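Local atomic coordinates of Cg9734-pa (Drosophila melanogaster, PDB entry 2BK9), a protein that binds heme in a hexacoordinate form and probably carries oxygen, with a possible peroxidase activity. Residues Thr29-Arg34 with Tyr106-Gly111; Lys91-His96 with Ala140-Ala145. The protein carries 1 engineered substitution. All coordinates share one frame; numbering follows the deposited sequence.

Contact 1 (Thr29-Arg34 with Tyr106-Gly111). With HEM (protoporphyrin IX containing Fe), chain B.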
loop_
_atom_site.group_PDB
_atom_site.type_symbol
_atom_site.label_atom_id
_atom_site.label_comp_id
_atom_site.label_asym_id
_atom_site.label_seq_id
_atom_site.Cartn_x
_atom_site.Cartn_y
_atom_site.Cartn_z
ATOM N N THR A 29 8.372 -8.080 0.776
ATOM C CA THR A 29 8.809 -9.465 0.687
ATOM C C THR A 29 7.621 -10.418 0.506
ATOM O O THR A 29 7.724 -11.360 -0.271
ATOM C CB THR A 29 9.679 -9.943 1.845
ATOM O OG1 THR A 29 8.960 -9.843 3.074
ATOM C CG2 THR A 29 10.997 -9.207 1.919
ATOM N N GLN A 30 6.507 -10.169 1.195
ATOM C CA GLN A 30 5.367 -11.060 1.063
ATOM C C GLN A 30 4.783 -10.975 -0.349
ATOM O O GLN A 30 4.392 -11.975 -0.935
ATOM C CB GLN A 30 4.296 -10.762 2.142
ATOM C CG GLN A 30 3.062 -11.657 1.986
ATOM C CD GLN A 30 1.885 -11.479 2.934
ATOM O OE1 GLN A 30 0.832 -12.114 2.728
ATOM N NE2 GLN A 30 2.020 -10.700 3.992
ATOM N N PHE A 31 4.707 -9.756 -0.860
ATOM C CA PHE A 31 4.245 -9.544 -2.224
ATOM C C PHE A 31 5.063 -10.390 -3.209
ATOM O O PHE A 31 4.507 -11.093 -4.038
ATOM C CB PHE A 31 4.344 -8.068 -2.494
ATOM C CG PHE A 31 3.923 -7.607 -3.859
ATOM C CD1 PHE A 31 2.647 -7.842 -4.368
ATOM C CD2 PHE A 31 4.785 -6.843 -4.604
ATOM C CE1 PHE A 31 2.258 -7.329 -5.577
ATOM C CE2 PHE A 31 4.382 -6.304 -5.810
ATOM C CZ PHE A 31 3.110 -6.560 -6.291
ATOM N N PHE A 32 6.376 -10.295 -3.102
ATOM C CA PHE A 32 7.225 -11.011 -4.051
ATOM C C PHE A 32 7.282 -12.516 -3.788
ATOM O O PHE A 32 7.464 -13.288 -4.716
ATOM C CB PHE A 32 8.631 -10.436 -4.080
ATOM C CG PHE A 32 8.708 -9.026 -4.529
ATOM C CD1 PHE A 32 8.088 -8.598 -5.701
ATOM C CD2 PHE A 32 9.437 -8.091 -3.802
ATOM C CE1 PHE A 32 8.195 -7.292 -6.078
ATOM C CE2 PHE A 32 9.546 -6.787 -4.218
ATOM C CZ PHE A 32 8.958 -6.403 -5.359
ATOM N N ASN A 33 7.146 -12.920 -2.530
ATOM C CA ASN A 33 7.118 -14.347 -2.220
ATOM C C ASN A 33 5.903 -15.020 -2.793
ATOM O O ASN A 33 5.988 -16.091 -3.400
ATOM C CB ASN A 33 7.153 -14.489 -0.684
ATOM C CG ASN A 33 7.372 -15.868 -0.224
ATOM O OD1 ASN A 33 8.036 -16.659 -0.883
ATOM N ND2 ASN A 33 6.807 -16.176 0.929
ATOM N N ARG A 34 4.733 -14.405 -2.587
ATOM C CA ARG A 34 3.466 -14.970 -3.111
ATOM C C ARG A 34 3.332 -14.771 -4.617
ATOM O O ARG A 34 2.782 -15.620 -5.281
ATOM C CB ARG A 34 2.283 -14.308 -2.405
ATOM C CG ARG A 34 2.121 -14.654 -0.954
ATOM C CD ARG A 34 0.777 -14.154 -0.448
ATOM N NE ARG A 34 0.562 -14.342 0.957
ATOM C CZ ARG A 34 0.342 -15.523 1.537
ATOM N NH1 ARG A 34 0.135 -16.610 0.837
ATOM N NH2 ARG A 34 0.232 -15.566 2.870
ATOM N N TYR A 106 -1.925 -4.807 -8.357
ATOM C CA TYR A 106 -2.396 -4.015 -7.251
ATOM C C TYR A 106 -3.212 -4.854 -6.259
ATOM O O TYR A 106 -3.038 -4.724 -5.044
ATOM C CB TYR A 106 -3.219 -2.827 -7.694
ATOM C CG TYR A 106 -2.411 -1.643 -8.174
ATOM C CD1 TYR A 106 -1.672 -0.869 -7.298
ATOM C CD2 TYR A 106 -2.440 -1.279 -9.512
ATOM C CE1 TYR A 106 -0.983 0.240 -7.699
ATOM C CE2 TYR A 106 -1.756 -0.151 -9.933
ATOM C CZ TYR A 106 -1.051 0.623 -9.027
ATOM O OH TYR A 106 -0.401 1.752 -9.413
ATOM N N ASN A 107 -4.112 -5.690 -6.746
ATOM C CA ASN A 107 -4.943 -6.508 -5.862
ATOM C C ASN A 107 -4.106 -7.536 -5.105
ATOM O O ASN A 107 -4.393 -7.826 -3.940
ATOM C CB ASN A 107 -6.087 -7.134 -6.635
ATOM C CG ASN A 107 -7.175 -6.149 -6.934
ATOM O OD1 ASN A 107 -7.425 -5.216 -6.164
ATOM N ND2 ASN A 107 -7.838 -6.328 -8.090
ATOM N N GLN A 108 -3.046 -8.051 -5.722
ATOM C CA GLN A 108 -2.080 -8.890 -5.042
ATOM C C GLN A 108 -1.465 -8.135 -3.850
ATOM O O GLN A 108 -1.395 -8.644 -2.729
ATOM C CB GLN A 108 -0.989 -9.348 -6.034
ATOM C CG GLN A 108 -1.459 -10.401 -6.995
ATOM C CD GLN A 108 -0.478 -10.645 -8.126
ATOM O OE1 GLN A 108 0.425 -9.848 -8.368
ATOM N NE2 GLN A 108 -0.651 -11.748 -8.827
ATOM N N LEU A 109 -1.032 -6.898 -4.077
ATOM C CA LEU A 109 -0.443 -6.114 -3.018
ATOM C C LEU A 109 -1.463 -5.783 -1.941
ATOM O O LEU A 109 -1.123 -5.733 -0.758
ATOM C CB LEU A 109 0.182 -4.827 -3.594
ATOM C CG LEU A 109 0.974 -4.008 -2.580
ATOM C CD1 LEU A 109 2.193 -4.703 -2.068
ATOM C CD2 LEU A 109 1.365 -2.660 -3.147
ATOM N N LYS A 110 -2.691 -5.548 -2.354
ATOM C CA LYS A 110 -3.749 -5.140 -1.418
ATOM C C LYS A 110 -3.918 -6.159 -0.298
ATOM O O LYS A 110 -3.976 -5.820 0.891
ATOM C CB LYS A 110 -5.075 -4.989 -2.171
ATOM C CG LYS A 110 -6.271 -4.517 -1.410
ATOM C CD LYS A 110 -7.536 -4.551 -2.350
ATOM C CE LYS A 110 -8.667 -3.653 -1.925
ATOM N NZ LYS A 110 -9.869 -4.075 -2.705
ATOM N N GLY A 111 -4.035 -7.432 -0.667
ATOM C CA GLY A 111 -4.234 -8.437 0.324
ATOM C C GLY A 111 -3.053 -8.572 1.242
ATOM O O GLY A 111 -3.194 -8.820 2.425
HETATM C CHA HEM B . 7.785 3.110 -8.208
HETATM C CHB HEM B . 4.577 3.859 -4.704
HETATM C CHC HEM B . 2.619 -0.358 -5.742
HETATM C CHD HEM B . 6.065 -1.305 -8.899
HETATM C C1A HEM B . 7.035 3.693 -7.221
HETATM C C2A HEM B . 7.157 5.085 -6.782
HETATM C C3A HEM B . 6.249 5.322 -5.808
HETATM C C4A HEM B . 5.580 4.069 -5.603
HETATM C CMA HEM B . 5.927 6.594 -5.000
HETATM C CAA HEM B . 8.161 6.075 -7.383
HETATM C CBA HEM B . 7.675 6.583 -8.740
HETATM C CGA HEM B . 8.781 7.438 -9.301
HETATM O O1A HEM B . 9.780 6.883 -9.847
HETATM O O2A HEM B . 8.663 8.672 -9.215
HETATM C C1B HEM B . 3.781 2.740 -4.633
HETATM C C2B HEM B . 2.620 2.633 -3.794
HETATM C C3B HEM B . 2.068 1.441 -4.091
HETATM C C4B HEM B . 2.830 0.834 -5.139
HETATM C CMB HEM B . 2.186 3.672 -2.799
HETATM C CAB HEM B . 0.811 0.856 -3.574
HETATM C CBB HEM B . 0.326 1.023 -2.357
HETATM C C1C HEM B . 3.357 -0.996 -6.689
HETATM C C2C HEM B . 3.077 -2.294 -7.294
HETATM C C3C HEM B . 4.071 -2.593 -8.130
HETATM C C4C HEM B . 4.979 -1.475 -8.109
HETATM C CMC HEM B . 1.828 -3.121 -6.994
HETATM C CAC HEM B . 4.170 -3.863 -8.932
HETATM C CBC HEM B . 5.264 -4.463 -9.351
HETATM C C1D HEM B . 6.857 -0.209 -8.989
HETATM C C2D HEM B . 7.908 -0.045 -9.901
HETATM C C3D HEM B . 8.438 1.258 -9.698
HETATM C C4D HEM B . 7.626 1.828 -8.656
HETATM C CMD HEM B . 8.421 -1.090 -10.876
HETATM C CAD HEM B . 9.583 1.873 -10.458
HETATM C CBD HEM B . 10.909 1.465 -9.896
HETATM C CGD HEM B . 12.078 2.032 -10.639
HETATM O O1D HEM B . 13.231 1.630 -10.354
HETATM O O2D HEM B . 11.871 2.901 -11.526
HETATM N NA HEM B . 6.044 3.109 -6.506
HETATM N NB HEM B . 3.906 1.619 -5.462
HETATM N NC HEM B . 4.529 -0.514 -7.213
HETATM N ND HEM B . 6.687 0.940 -8.248
HETATM FE FE HEM B . 5.326 1.292 -6.842
#

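Contact 2 (Lys91-His96 with Ala140-Ala145). With HEM (protoporphyrin IX containing Fe), chain B.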
loop_
_atom_site.group_PDB
_atom_site.type_symbol
_atom_site.label_atom_id
_atom_site.label_comp_id
_atom_site.label_asym_id
_atom_site.label_seq_id
_atom_site.Cartn_x
_atom_site.Cartn_y
_atom_site.Cartn_z
ATOM N N LYS A 91 -1.928 10.277 -8.414
ATOM C CA LYS A 91 -0.521 10.423 -8.755
ATOM C C LYS A 91 0.208 9.077 -8.651
ATOM O O LYS A 91 0.970 8.714 -9.544
ATOM C CB LYS A 91 0.155 11.497 -7.901
ATOM C CG LYS A 91 1.630 11.609 -8.214
ATOM C CD LYS A 91 2.274 12.809 -7.544
ATOM C CE LYS A 91 3.711 12.920 -7.951
ATOM N NZ LYS A 91 3.879 13.458 -9.338
ATOM N N ILE A 92 -0.073 8.307 -7.619
ATOM C CA ILE A 92 0.514 6.967 -7.543
ATOM C C ILE A 92 0.117 6.141 -8.762
ATOM O O ILE A 92 0.949 5.485 -9.393
ATOM C CB ILE A 92 0.065 6.267 -6.259
ATOM C CG1 ILE A 92 0.614 6.979 -5.016
ATOM C CG2 ILE A 92 0.486 4.818 -6.258
ATOM C CD1 ILE A 92 2.092 7.115 -4.970
ATOM N N ALA A 93 -1.147 6.160 -9.133
ATOM C CA ALA A 93 -1.606 5.364 -10.257
ATOM C C ALA A 93 -0.862 5.772 -11.533
ATOM O O ALA A 93 -0.340 4.931 -12.278
ATOM C CB ALA A 93 -3.090 5.492 -10.454
ATOM N N VAL A 94 -0.820 7.062 -11.777
ATOM C CA VAL A 94 -0.199 7.502 -13.015
ATOM C C VAL A 94 1.293 7.189 -12.989
ATOM O O VAL A 94 1.853 6.815 -14.040
ATOM C CB VAL A 94 -0.518 8.972 -13.249
ATOM C CG1 VAL A 94 0.242 9.487 -14.442
ATOM C CG2 VAL A 94 -2.029 9.117 -13.472
ATOM N N SER A 95 1.939 7.257 -11.846
ATOM C CA SER A 95 3.359 6.952 -11.746
ATOM C C SER A 95 3.698 5.523 -12.157
ATOM O O SER A 95 4.838 5.254 -12.520
ATOM C CB SER A 95 3.861 7.190 -10.300
ATOM O OG SER A 95 3.977 8.560 -10.053
ATOM N N HIS A 96 2.773 4.591 -12.068
ATOM C CA HIS A 96 3.042 3.206 -12.419
ATOM C C HIS A 96 2.679 2.857 -13.850
ATOM O O HIS A 96 3.013 1.764 -14.287
ATOM C CB HIS A 96 2.357 2.273 -11.424
ATOM C CG HIS A 96 2.938 2.328 -10.052
ATOM N ND1 HIS A 96 2.592 3.279 -9.119
ATOM C CD2 HIS A 96 3.922 1.588 -9.480
ATOM C CE1 HIS A 96 3.310 3.075 -8.010
ATOM N NE2 HIS A 96 4.103 2.042 -8.195
ATOM N N ALA A 140 -10.139 2.411 -5.333
ATOM C CA ALA A 140 -11.101 3.008 -6.273
ATOM C C ALA A 140 -10.447 4.149 -7.031
ATOM O O ALA A 140 -10.658 4.294 -8.226
ATOM N N ILE A 141 -9.641 4.952 -6.336
ATOM C CA ILE A 141 -8.977 6.061 -6.944
ATOM C C ILE A 141 -7.947 5.577 -7.971
ATOM O O ILE A 141 -7.889 6.066 -9.120
ATOM C CB ILE A 141 -8.329 6.965 -5.901
ATOM C CG1 ILE A 141 -9.355 7.560 -4.929
ATOM C CG2 ILE A 141 -7.518 8.038 -6.626
ATOM C CD1 ILE A 141 -8.772 8.144 -3.661
ATOM N N ILE A 142 -7.119 4.605 -7.589
ATOM C CA ILE A 142 -6.149 4.062 -8.522
ATOM C C ILE A 142 -6.856 3.564 -9.769
ATOM O O ILE A 142 -6.444 3.781 -10.920
ATOM C CB ILE A 142 -5.348 2.893 -7.874
ATOM C CG1 ILE A 142 -4.560 3.379 -6.636
ATOM C CG2 ILE A 142 -4.391 2.254 -8.913
ATOM C CD1 ILE A 142 -3.901 2.240 -5.939
ATOM N N PHE A 143 -7.914 2.793 -9.553
ATOM C CA PHE A 143 -8.507 2.013 -10.650
ATOM C C PHE A 143 -9.334 2.841 -11.618
ATOM O O PHE A 143 -9.573 2.391 -12.741
ATOM C CB PHE A 143 -9.325 0.846 -10.097
ATOM C CG PHE A 143 -8.502 -0.286 -9.534
ATOM C CD1 PHE A 143 -7.136 -0.242 -9.390
ATOM C CD2 PHE A 143 -9.141 -1.419 -9.145
ATOM C CE1 PHE A 143 -6.414 -1.326 -8.899
ATOM C CE2 PHE A 143 -8.423 -2.472 -8.616
ATOM C CZ PHE A 143 -7.077 -2.428 -8.483
ATOM N N LYS A 144 -9.681 4.064 -11.252
ATOM C CA LYS A 144 -10.296 4.975 -12.224
ATOM C C LYS A 144 -9.245 5.685 -13.058
ATOM O O LYS A 144 -9.619 6.508 -13.878
ATOM C CB LYS A 144 -11.327 5.943 -11.582
ATOM C CG LYS A 144 -10.762 6.964 -10.669
ATOM C CD LYS A 144 -11.866 7.898 -10.177
ATOM C CE LYS A 144 -11.433 8.910 -9.082
ATOM N NZ LYS A 144 -10.376 9.838 -9.552
ATOM N N ALA A 145 -7.954 5.391 -12.871
ATOM C CA ALA A 145 -6.906 5.998 -13.643
ATOM C C ALA A 145 -6.190 5.046 -14.616
ATOM O O ALA A 145 -5.347 5.519 -15.382
ATOM C CB ALA A 145 -5.876 6.629 -12.722
HETATM C CHA HEM B . 7.785 3.110 -8.208
HETATM C CHB HEM B . 4.577 3.859 -4.704
HETATM C CHC HEM B . 2.619 -0.358 -5.742
HETATM C CHD HEM B . 6.065 -1.305 -8.899
HETATM C C1A HEM B . 7.035 3.693 -7.221
HETATM C C2A HEM B . 7.157 5.085 -6.782
HETATM C C3A HEM B . 6.249 5.322 -5.808
HETATM C C4A HEM B . 5.580 4.069 -5.603
HETATM C CMA HEM B . 5.927 6.594 -5.000
HETATM C CAA HEM B . 8.161 6.075 -7.383
HETATM C CBA HEM B . 7.675 6.583 -8.740
HETATM C CGA HEM B . 8.781 7.438 -9.301
HETATM O O1A HEM B . 9.780 6.883 -9.847
HETATM O O2A HEM B . 8.663 8.672 -9.215
HETATM C C1B HEM B . 3.781 2.740 -4.633
HETATM C C2B HEM B . 2.620 2.633 -3.794
HETATM C C3B HEM B . 2.068 1.441 -4.091
HETATM C C4B HEM B . 2.830 0.834 -5.139
HETATM C CMB HEM B . 2.186 3.672 -2.799
HETATM C CAB HEM B . 0.811 0.856 -3.574
HETATM C CBB HEM B . 0.326 1.023 -2.357
HETATM C C1C HEM B . 3.357 -0.996 -6.689
HETATM C C2C HEM B . 3.077 -2.294 -7.294
HETATM C C3C HEM B . 4.071 -2.593 -8.130
HETATM C C4C HEM B . 4.979 -1.475 -8.109
HETATM C CMC HEM B . 1.828 -3.121 -6.994
HETATM C CAC HEM B . 4.170 -3.863 -8.932
HETATM C CBC HEM B . 5.264 -4.463 -9.351
HETATM C C1D HEM B . 6.857 -0.209 -8.989
HETATM C C2D HEM B . 7.908 -0.045 -9.901
HETATM C C3D HEM B . 8.438 1.258 -9.698
HETATM C C4D HEM B . 7.626 1.828 -8.656
HETATM C CMD HEM B . 8.421 -1.090 -10.876
HETATM C CAD HEM B . 9.583 1.873 -10.458
HETATM C CBD HEM B . 10.909 1.465 -9.896
HETATM C CGD HEM B . 12.078 2.032 -10.639
HETATM O O1D HEM B . 13.231 1.630 -10.354
HETATM O O2D HEM B . 11.871 2.901 -11.526
HETATM N NA HEM B . 6.044 3.109 -6.506
HETATM N NB HEM B . 3.906 1.619 -5.462
HETATM N NC HEM B . 4.529 -0.514 -7.213
HETATM N ND HEM B . 6.687 0.940 -8.248
HETATM FE FE HEM B . 5.326 1.292 -6.842
#

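Contact 1 (Thr29-Arg34 with Tyr106-Gly111)
F31 and L109 meet in the wall of the heme pocket, and both side chains go on to touch the porphyrin. F31 has its CG anti to the backbone N (chi1 180°), which swings the ring across to helix 103-120. There the ring corner F31 CE1 lies 3.6 Å from the backbone N of L109. F31 CE1 is also 3.8 Å from L109 CB. The methyl CD1 of L109 sits over one face of the ring, offset toward its rim. This CH-pi contact puts L109 CD1 4.1 Å from the F31 ring centroid, 21° off the normal. Q108 comes in at the edge instead, its CB 3.9 Å from F31 CE1. The two main side chains, F31 and L109, cross at about a right angle. They mark the B helix/G helix packing of the globin fold, where the backbones run close: the CA atoms of F31 and L109 are 5.9 Å apart. The L109 fork serves both neighbours. L109 CD1 takes the F31 face, while L109 CD2 comes within 3.6 Å of heme CAB. F31 CZ approaches the heme methyl CMC at 3.7 Å, and the vinyl carbon CAC lies at the ring edge, in its plane. With an alanine here in place of the phenylalanine, the heme methyl CMC would probably face a gap and L109 CD1 would lose its aromatic partner. No hydrogen bond joins the two segments. Q108 OE1 accepts from N38, and Q30 NE2 is hydrogen-bonded to D115. R34 NE gives a nearly straight bond (172°) to a lone pair of Q30 OE1, in the carbonyl plane and in the plane of the guanidinium.

Contact 2 (Lys91-His96 with Ala140-Ala145)
A93 packs against I142 and A145 where the F and H helices of the globin fold meet. A93 CB points to the other segment and is 3.8 Å from I142 CG2 and 3.8 Å from A145 CB, just past the end of helix 125-143. The small side chain of A93 lets the backbones come close, with the CA atoms of A93 and I142 5.0 Å apart. The contact is apolar, with no hydrogen bond across it. Next to A93, the helix 81-96 faces the heme. I92 lays CG2 near the heme atom C2B and CD1 near the methyl CMA, each at 3.9 Å. H96 is the proximal histidine. From CB, the bond to CG lies anti to the carbonyl carbon (chi1 -68°), and this turns the ring to the iron. From CG the ring runs both ways to NE2, through CD2 on one side and through ND1 and CE1 on the other. CD2 passes beside the heme nitrogen ND, and CE1 passes beside NB. Farther from the iron, H96 ND1 donates to I92 O one turn back, over 2.8 Å and almost straight at 170°. That acceptor lies in the imidazole plane, which should fix the rotation of the ring. The donor stands 36° out of the plane of the I92 carbonyl, so no lone pair is met squarely. H61 takes the other axial position on the iron. At the tip of the H96 ring, NE2 binds the heme iron at 2.0 Å.

In the fold
The centres of contacts 1 and 2 are about 17 Å apart within one globin fold, and both touch the same heme. Along the chain their segments alternate: 29-34, 91-96, 106-111, 140-145. Contact 1 joins helix 20-34 to helix 103-120, and contact 2 joins helix 81-96 to helix 125-143. The second and third of these segments lie on helices that follow each other, as do the third and fourth. Y106 of contact 1 packs on I142 and F143 of contact 2, and its OH packs near H96 ND1. Helices 20-34, 81-96 and 103-120 thus reach the heme, while helix 125-143 packs behind helix 81-96, which carries H96.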